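Local coordinates for alpha-fucosidase (Bifidobacterium bifidum, PDB 2EAB), which is a 1,2-alpha-L-fucosidase whose catalytic region, the piece described here, probably removes alpha-1,2-linked L-fucose from glycans by hydrolysis, at residues Lys793-Tyr798 and Gln846-Ile851; Leu691-Asn696 and Gln782-Phe787; Glu836-Ser841 and Gly889-Ile894. All blocks are in the same frame, centred on the assembly; numbering follows the deposited sequence.

Contact 1 (Lys793-Tyr798 and Gln846-Ile851)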
# COMPACT_ATOMS: atom_id res chain seq x y z
N LYS A 793 -15.66 13.69 29.44
CA LYS A 793 -15.67 14.29 28.10
C LYS A 793 -14.71 13.55 27.17
O LYS A 793 -13.57 13.25 27.55
CB LYS A 793 -15.33 15.77 28.17
CG LYS A 793 -15.33 16.51 26.84
CD LYS A 793 -16.71 16.63 26.22
CE LYS A 793 -16.67 17.45 24.93
NZ LYS A 793 -15.81 16.83 23.88
N LYS A 794 -15.18 13.26 25.96
CA LYS A 794 -14.39 12.53 24.98
C LYS A 794 -13.84 13.42 23.88
O LYS A 794 -14.51 14.35 23.42
CB LYS A 794 -15.19 11.35 24.42
CG LYS A 794 -15.43 10.28 25.48
CD LYS A 794 -16.15 9.05 24.95
CE LYS A 794 -16.39 8.05 26.08
NZ LYS A 794 -15.15 7.37 26.55
N TYR A 795 -12.60 13.14 23.48
CA TYR A 795 -11.95 13.86 22.39
C TYR A 795 -11.49 12.80 21.40
O TYR A 795 -10.55 12.05 21.66
CB TYR A 795 -10.79 14.72 22.90
CG TYR A 795 -11.20 15.59 24.07
CD1 TYR A 795 -11.55 16.93 23.90
CD2 TYR A 795 -11.26 15.06 25.36
CE1 TYR A 795 -11.95 17.71 24.99
CE2 TYR A 795 -11.65 15.82 26.45
CZ TYR A 795 -11.99 17.14 26.25
OH TYR A 795 -12.37 17.88 27.34
N VAL A 796 -12.20 12.74 20.28
CA VAL A 796 -12.03 11.69 19.29
C VAL A 796 -10.97 12.11 18.28
O VAL A 796 -10.98 13.24 17.79
CB VAL A 796 -13.37 11.39 18.58
CG1 VAL A 796 -13.19 10.35 17.49
CG2 VAL A 796 -14.42 10.93 19.59
N ASN A 797 -10.06 11.18 17.96
CA ASN A 797 -8.99 11.42 17.00
C ASN A 797 -8.12 12.60 17.41
O ASN A 797 -7.76 13.44 16.58
CB ASN A 797 -9.56 11.58 15.58
CG ASN A 797 -10.17 10.30 15.06
OD1 ASN A 797 -10.01 9.24 15.67
ND2 ASN A 797 -10.88 10.38 13.94
N TYR A 798 -7.76 12.65 18.69
CA TYR A 798 -6.90 13.72 19.17
C TYR A 798 -5.51 13.59 18.55
O TYR A 798 -5.05 12.48 18.22
CB TYR A 798 -6.84 13.74 20.71
CG TYR A 798 -6.17 12.54 21.34
CD1 TYR A 798 -4.79 12.51 21.56
CD2 TYR A 798 -6.92 11.44 21.76
CE1 TYR A 798 -4.17 11.42 22.15
CE2 TYR A 798 -6.30 10.33 22.35
CZ TYR A 798 -4.93 10.33 22.53
OH TYR A 798 -4.29 9.26 23.11
N GLN A 846 -11.97 21.52 15.92
CA GLN A 846 -11.43 21.68 17.26
C GLN A 846 -10.10 20.94 17.38
O GLN A 846 -10.00 19.79 16.95
CB GLN A 846 -12.40 21.13 18.29
CG GLN A 846 -11.91 21.29 19.71
CD GLN A 846 -12.82 20.65 20.72
OE1 GLN A 846 -13.09 19.45 20.67
NE2 GLN A 846 -13.30 21.45 21.65
N ALA A 847 -9.10 21.62 17.94
CA ALA A 847 -7.83 20.98 18.24
C ALA A 847 -7.84 20.36 19.63
O ALA A 847 -8.34 20.96 20.58
CB ALA A 847 -6.68 21.96 18.09
N ALA A 848 -7.29 19.16 19.73
CA ALA A 848 -7.10 18.47 20.99
C ALA A 848 -5.75 17.78 20.87
O ALA A 848 -5.59 16.86 20.06
CB ALA A 848 -8.22 17.47 21.25
N VAL A 849 -4.77 18.27 21.63
CA VAL A 849 -3.38 17.91 21.40
C VAL A 849 -2.74 17.30 22.65
O VAL A 849 -2.68 17.93 23.71
CB VAL A 849 -2.55 19.15 20.95
CG1 VAL A 849 -1.12 18.74 20.63
CG2 VAL A 849 -3.19 19.81 19.74
N LYS A 850 -2.28 16.05 22.51
CA LYS A 850 -1.44 15.40 23.50
C LYS A 850 0.00 15.59 23.08
O LYS A 850 0.32 15.49 21.89
CB LYS A 850 -1.76 13.90 23.57
CG LYS A 850 -1.09 13.18 24.73
CD LYS A 850 -1.46 11.70 24.78
CE LYS A 850 -0.78 11.02 25.95
NZ LYS A 850 -1.12 9.57 26.03
N ILE A 851 0.88 15.85 24.04
CA ILE A 851 2.30 15.88 23.77
C ILE A 851 2.92 14.80 24.65
O ILE A 851 3.16 15.01 25.84
CB ILE A 851 2.94 17.28 23.98
CG1 ILE A 851 2.28 18.30 23.04
CG2 ILE A 851 4.44 17.23 23.73
CD1 ILE A 851 2.68 19.75 23.28
O HOH W 1 -15.60 18.55 21.55
O HOH W 2 -13.92 16.57 21.63

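Contact 2 (Leu691-Asn696 and Gln782-Phe787)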
# COMPACT_ATOMS: atom_id res chain seq x y z
N LEU A 691 -9.52 -0.07 18.45
CA LEU A 691 -10.09 -0.96 19.45
C LEU A 691 -9.17 -1.10 20.65
O LEU A 691 -9.63 -1.24 21.79
CB LEU A 691 -10.34 -2.31 18.78
CG LEU A 691 -11.07 -3.43 19.50
CD1 LEU A 691 -12.41 -2.97 20.08
CD2 LEU A 691 -11.27 -4.55 18.50
N ILE A 692 -7.86 -1.05 20.39
CA ILE A 692 -6.84 -1.16 21.42
C ILE A 692 -5.94 0.05 21.28
O ILE A 692 -5.21 0.19 20.30
CB ILE A 692 -6.00 -2.46 21.28
CG1 ILE A 692 -6.89 -3.71 21.34
CG2 ILE A 692 -4.90 -2.51 22.34
CD1 ILE A 692 -6.19 -5.00 20.91
N THR A 693 -6.02 0.96 22.25
CA THR A 693 -5.26 2.20 22.21
C THR A 693 -4.58 2.49 23.54
O THR A 693 -4.90 1.88 24.57
CB THR A 693 -6.15 3.41 21.88
OG1 THR A 693 -6.93 3.74 23.04
CG2 THR A 693 -7.07 3.16 20.69
N ILE A 694 -3.66 3.44 23.49
CA ILE A 694 -2.92 3.89 24.66
C ILE A 694 -3.86 4.38 25.78
O ILE A 694 -3.48 4.37 26.96
CB ILE A 694 -1.86 4.96 24.25
CG1 ILE A 694 -0.81 5.16 25.34
CG2 ILE A 694 -2.52 6.28 23.82
CD1 ILE A 694 0.13 3.98 25.54
N ASP A 695 -5.07 4.79 25.42
CA ASP A 695 -6.04 5.29 26.39
C ASP A 695 -6.78 4.19 27.15
O ASP A 695 -7.58 4.49 28.04
CB ASP A 695 -7.03 6.23 25.69
CG ASP A 695 -6.35 7.45 25.16
OD1 ASP A 695 -6.23 8.44 25.91
OD2 ASP A 695 -5.86 7.40 24.00
N ASN A 696 -6.51 2.94 26.80
CA ASN A 696 -7.11 1.81 27.50
C ASN A 696 -6.01 0.86 27.95
O ASN A 696 -5.60 -0.04 27.21
CB ASN A 696 -8.11 1.10 26.57
CG ASN A 696 -8.82 -0.08 27.23
OD1 ASN A 696 -8.39 -0.60 28.26
ND2 ASN A 696 -9.91 -0.51 26.62
N GLN A 782 0.49 10.26 16.20
CA GLN A 782 -0.69 9.40 16.12
C GLN A 782 -1.92 10.27 16.21
O GLN A 782 -1.88 11.36 16.80
CB GLN A 782 -0.66 8.33 17.21
CG GLN A 782 0.30 7.19 16.86
CD GLN A 782 0.66 6.29 18.02
OE1 GLN A 782 -0.14 6.05 18.92
NE2 GLN A 782 1.89 5.77 18.00
N SER A 783 -3.03 9.81 15.63
CA SER A 783 -4.25 10.59 15.66
C SER A 783 -5.51 9.73 15.61
O SER A 783 -6.58 10.22 15.24
CB SER A 783 -4.26 11.65 14.54
OG SER A 783 -4.23 11.06 13.25
N ASN A 784 -5.38 8.47 16.00
CA ASN A 784 -6.48 7.51 15.89
C ASN A 784 -7.24 7.25 17.18
O ASN A 784 -8.28 6.58 17.16
CB ASN A 784 -5.96 6.16 15.39
CG ASN A 784 -5.12 5.46 16.44
OD1 ASN A 784 -4.05 5.95 16.81
ND2 ASN A 784 -5.60 4.32 16.93
N SER A 785 -6.73 7.73 18.31
CA SER A 785 -7.32 7.34 19.58
C SER A 785 -8.37 8.33 20.07
O SER A 785 -8.57 9.39 19.48
CB SER A 785 -6.24 7.11 20.63
OG SER A 785 -6.78 6.43 21.74
N THR A 786 -9.06 7.93 21.14
CA THR A 786 -10.05 8.76 21.81
C THR A 786 -9.65 8.91 23.27
O THR A 786 -9.39 7.92 23.96
CB THR A 786 -11.46 8.16 21.69
OG1 THR A 786 -11.86 8.18 20.31
CG2 THR A 786 -12.48 8.94 22.51
N PHE A 787 -9.58 10.16 23.72
CA PHE A 787 -9.20 10.54 25.08
C PHE A 787 -10.48 10.78 25.87
O PHE A 787 -11.44 11.36 25.36
CB PHE A 787 -8.39 11.83 24.99
CG PHE A 787 -7.80 12.32 26.29
CD1 PHE A 787 -6.49 12.01 26.64
CD2 PHE A 787 -8.53 13.17 27.12
CE1 PHE A 787 -5.93 12.51 27.81
CE2 PHE A 787 -7.97 13.67 28.29
CZ PHE A 787 -6.68 13.34 28.63
O HOH W 3 -4.10 2.40 18.64
O HOH W 4 -9.31 5.15 23.04

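Contact 3 (Glu836-Ser841 and Gly889-Ile894)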
# COMPACT_ATOMS: atom_id res chain seq x y z
N GLU A 836 8.82 22.46 20.10
CA GLU A 836 7.86 23.21 19.31
C GLU A 836 6.93 22.25 18.57
O GLU A 836 7.37 21.20 18.09
CB GLU A 836 8.57 24.12 18.31
CG GLU A 836 7.63 25.06 17.55
CD GLU A 836 8.32 25.79 16.41
OE1 GLU A 836 8.72 25.14 15.43
OE2 GLU A 836 8.44 27.03 16.51
N VAL A 837 5.65 22.61 18.52
CA VAL A 837 4.71 21.97 17.61
C VAL A 837 4.10 23.07 16.75
O VAL A 837 3.74 24.14 17.27
CB VAL A 837 3.60 21.20 18.36
CG1 VAL A 837 2.67 20.51 17.37
CG2 VAL A 837 4.19 20.19 19.33
N ARG A 838 4.03 22.82 15.45
CA ARG A 838 3.32 23.70 14.53
C ARG A 838 2.12 22.93 13.99
O ARG A 838 2.28 21.90 13.32
CB ARG A 838 4.25 24.17 13.41
CG ARG A 838 5.41 25.03 13.92
CD ARG A 838 6.27 25.58 12.79
NE ARG A 838 5.51 26.38 11.83
CZ ARG A 838 5.22 27.67 11.97
NH1 ARG A 838 5.62 28.35 13.04
NH2 ARG A 838 4.51 28.29 11.03
N LEU A 839 0.93 23.43 14.30
CA LEU A 839 -0.31 22.75 13.95
C LEU A 839 -1.10 23.63 13.00
O LEU A 839 -1.63 24.67 13.40
CB LEU A 839 -1.12 22.46 15.22
CG LEU A 839 -2.38 21.62 15.03
CD1 LEU A 839 -2.03 20.14 14.92
CD2 LEU A 839 -3.36 21.86 16.18
N THR A 840 -1.15 23.24 11.73
CA THR A 840 -1.92 23.98 10.75
C THR A 840 -3.30 23.35 10.64
O THR A 840 -3.43 22.19 10.25
CB THR A 840 -1.25 23.96 9.36
OG1 THR A 840 0.11 24.42 9.48
CG2 THR A 840 -2.01 24.85 8.39
N SER A 841 -4.33 24.10 11.01
CA SER A 841 -5.69 23.60 10.88
C SER A 841 -6.17 23.83 9.46
O SER A 841 -6.33 24.98 9.03
CB SER A 841 -6.62 24.31 11.86
OG SER A 841 -7.92 23.78 11.73
N GLY A 889 -6.86 27.40 7.76
CA GLY A 889 -5.82 28.24 7.18
C GLY A 889 -4.81 28.77 8.18
O GLY A 889 -3.77 29.30 7.80
N THR A 890 -5.11 28.61 9.47
CA THR A 890 -4.26 29.16 10.53
C THR A 890 -3.32 28.10 11.11
O THR A 890 -3.70 26.95 11.30
CB THR A 890 -5.12 29.80 11.65
OG1 THR A 890 -5.98 30.80 11.08
CG2 THR A 890 -4.25 30.46 12.71
N THR A 891 -2.07 28.51 11.35
CA THR A 891 -1.08 27.68 12.02
C THR A 891 -0.89 28.14 13.46
O THR A 891 -0.69 29.33 13.74
CB THR A 891 0.27 27.67 11.26
OG1 THR A 891 0.08 27.08 9.97
CG2 THR A 891 1.32 26.87 12.01
N TYR A 892 -0.96 27.18 14.37
CA TYR A 892 -0.82 27.41 15.80
C TYR A 892 0.51 26.87 16.26
O TYR A 892 0.92 25.77 15.87
CB TYR A 892 -1.98 26.75 16.55
CG TYR A 892 -3.30 27.27 16.05
CD1 TYR A 892 -3.90 28.37 16.66
CD2 TYR A 892 -3.91 26.72 14.93
CE1 TYR A 892 -5.09 28.89 16.18
CE2 TYR A 892 -5.10 27.23 14.44
CZ TYR A 892 -5.69 28.31 15.07
OH TYR A 892 -6.86 28.82 14.58
N THR A 893 1.21 27.66 17.07
CA THR A 893 2.52 27.28 17.55
C THR A 893 2.44 26.95 19.04
O THR A 893 1.93 27.75 19.84
CB THR A 893 3.56 28.39 17.28
OG1 THR A 893 3.54 28.72 15.88
CG2 THR A 893 4.96 27.94 17.66
N ILE A 894 2.93 25.76 19.39
CA ILE A 894 2.85 25.25 20.76
C ILE A 894 4.26 25.11 21.31
O ILE A 894 5.10 24.42 20.73
CB ILE A 894 2.10 23.90 20.81
CG1 ILE A 894 0.73 24.02 20.12
CG2 ILE A 894 1.93 23.44 22.25
CD1 ILE A 894 -0.01 22.71 19.95

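Contact 1 (Lys793-Tyr798 and Gln846-Ile851)
The strand 794-796 of a two-stranded antiparallel hairpin, with the turn that follows it, sits against strand 847-851 of a mixed sheet, and Tyr795 and Tyr798 close on Ala848. The methyl CB of Ala848 lies 4.1 Å from Tyr795 CB and 4.0 Å from Tyr798 CB; so small a side chain lets the CB atoms of both tyrosines close on it. With chi1 at 66°, CG of Tyr798 stands between its own backbone N and carbonyl carbon, which turns the ring alongside Lys850. The two side chains run the same way, CE1 of Tyr798 being 3.7 Å from Lys850 CB and 3.8 Å from Lys850 CD, so the extended aliphatic part of a lysine packs against an aromatic while its amino group ends beside the hydroxyl end of the ring. Both segments belong to the family 95 C-terminal domain, and Tyr798 directly precedes strand 799-801, which runs parallel to 847-851 and pairs with it through Thr799. The Tyr798 hydroxyl reaches Asp695; a leucine in its place would probably leave that carboxylate without one hydroxyl partner and strip the Lys850 chain of its aromatic neighbour. At the other end the link is made by water. Lys793 NZ gives a hydrogen bond to Lys794 O (2.8 Å) and another to a water, which in turn donates to Gln846 OE1 at 2.8 Å. A second water donates to both Lys794 O and Gln846 OE1. Lys793 NZ also lies 4.1 Å above one face of the Tyr795 ring, toward its rim, while the hydroxyl of Tyr795 bonds to Asp789.

Contact 2 (Leu691-Asn696 and Gln782-Phe787)
Thr693 and Ser785 face each other with their CA atoms 6.1 Å apart, where a type I turn from Thr693 to Asn696, closed by the bond from Asn696 N to Thr693 O, meets the irregular chain leading into strand 786-788. Ser785 points its CB at the turn, and with OG anti to the backbone N (chi1 -165°) the hydroxyl arrives between two side chains. It donates to Asp695 OD2 at 2.6 Å, meeting this oxygen on its anti side, 28° out of the carboxylate plane. Thr693 OG1 is 3.0 Å from the same Ser785 OG. Thr693 OG1 also accepts from Asp695 N at 3.2 Å, an ST turn, so the threonine helps to set the backbone from which the aspartate reaches out. A water next to it joins Thr693 OG1 to Thr786 O, and another runs from Asn784 ND2 to Ile692 O. The other carboxylate oxygen, Asp695 OD1, is 3.7 Å from Phe787 CD1, the carboxylate and ring planes standing 80° apart. Asn784 lies close to Asp690, a calcium ligand in another structure of this protein, though that ion is absent here. Asn696, ending the turn, caps the helix 697-711. Because Asp695 OD2 takes hydrogen bonds from Ser785 and from Tyr798, it is probably held as a charged carboxylate, its negative charge eased by two hydroxyl donors.

Contact 3 (Glu836-Ser841 and Gly889-Ile894)
Leu839 and Tyr892 form a hydrogen-bonded pair in two antiparallel strands, 836-841 and 890-894, whose short axes approach to 4.4 Å. Leu839 N donates to Tyr892 O at 2.8 Å with an almost straight N-H...O angle of 172°, and Tyr892 N returns a bond to Leu839 O. Val837 and Ile894 repeat the pattern, and Ser841 N bonds to Thr890 O. Beyond it, Gly889 N gives its hydrogen to Ser841 O at 2.8 Å; the positive phi of Gly889 would jam a CB against the preceding carbonyl, so glycine suits this place. Backbone groups that look outward are used by the neighbouring strands: Arg838 and Thr840 bond to strand 823-830, and Thr893 to Lys862. On the face shared by Arg838, Thr840, Thr891 and Thr893, Thr840 OG1 and Thr891 OG1 are hydrogen-bonded at 2.7 Å; both stand beside their own backbone N, anti to the carbonyl carbon (chi1 -54° and -63°), which brings the two hydroxyls together. The Arg838 guanidinium has Thr891 CG2 over one face, 3.6 Å from NH2. The opposite face is largely apolar through Val837, Leu839 and Ile894: Val837 CB meets Ile894 CB at 3.9 Å, and Leu839 packs on Ala847 and Val849 of the next sheet. Tyr892 turns its edge to Leu839 O, CD2 coming within 3.4 Å, while its hydroxyl pairs with Thr887 N and the buried Ser841 OG with Thr886. Thr886 and Thr887 thus give both polar groups a partner beside the apolar side chains, which probably lowers the cost of burying them.

Along the chain, contact 2 closes before contact 1 opens, whereas contacts 1 and 3 interleave: strand 833-841 leads on to 847-851, and 890-896 returns to pair with 833-841. Contacts 1 and 2 have centres about 10 Å apart and share the hairpin of strands 786-788 and 794-796, so the loop before helix 697-711, in the catalytic part of the chain, is joined directly to the C-terminal domain. The centres of contacts 3 and 1 are about 15 Å apart, and the seven-stranded antiparallel sheet of contact 3 packs on the mixed sheet of contact 1; the centres of contacts 3 and 2 are about 22 Å apart, and these two do not touch. Together they run from a loop of the catalytic part out through two facing sheets.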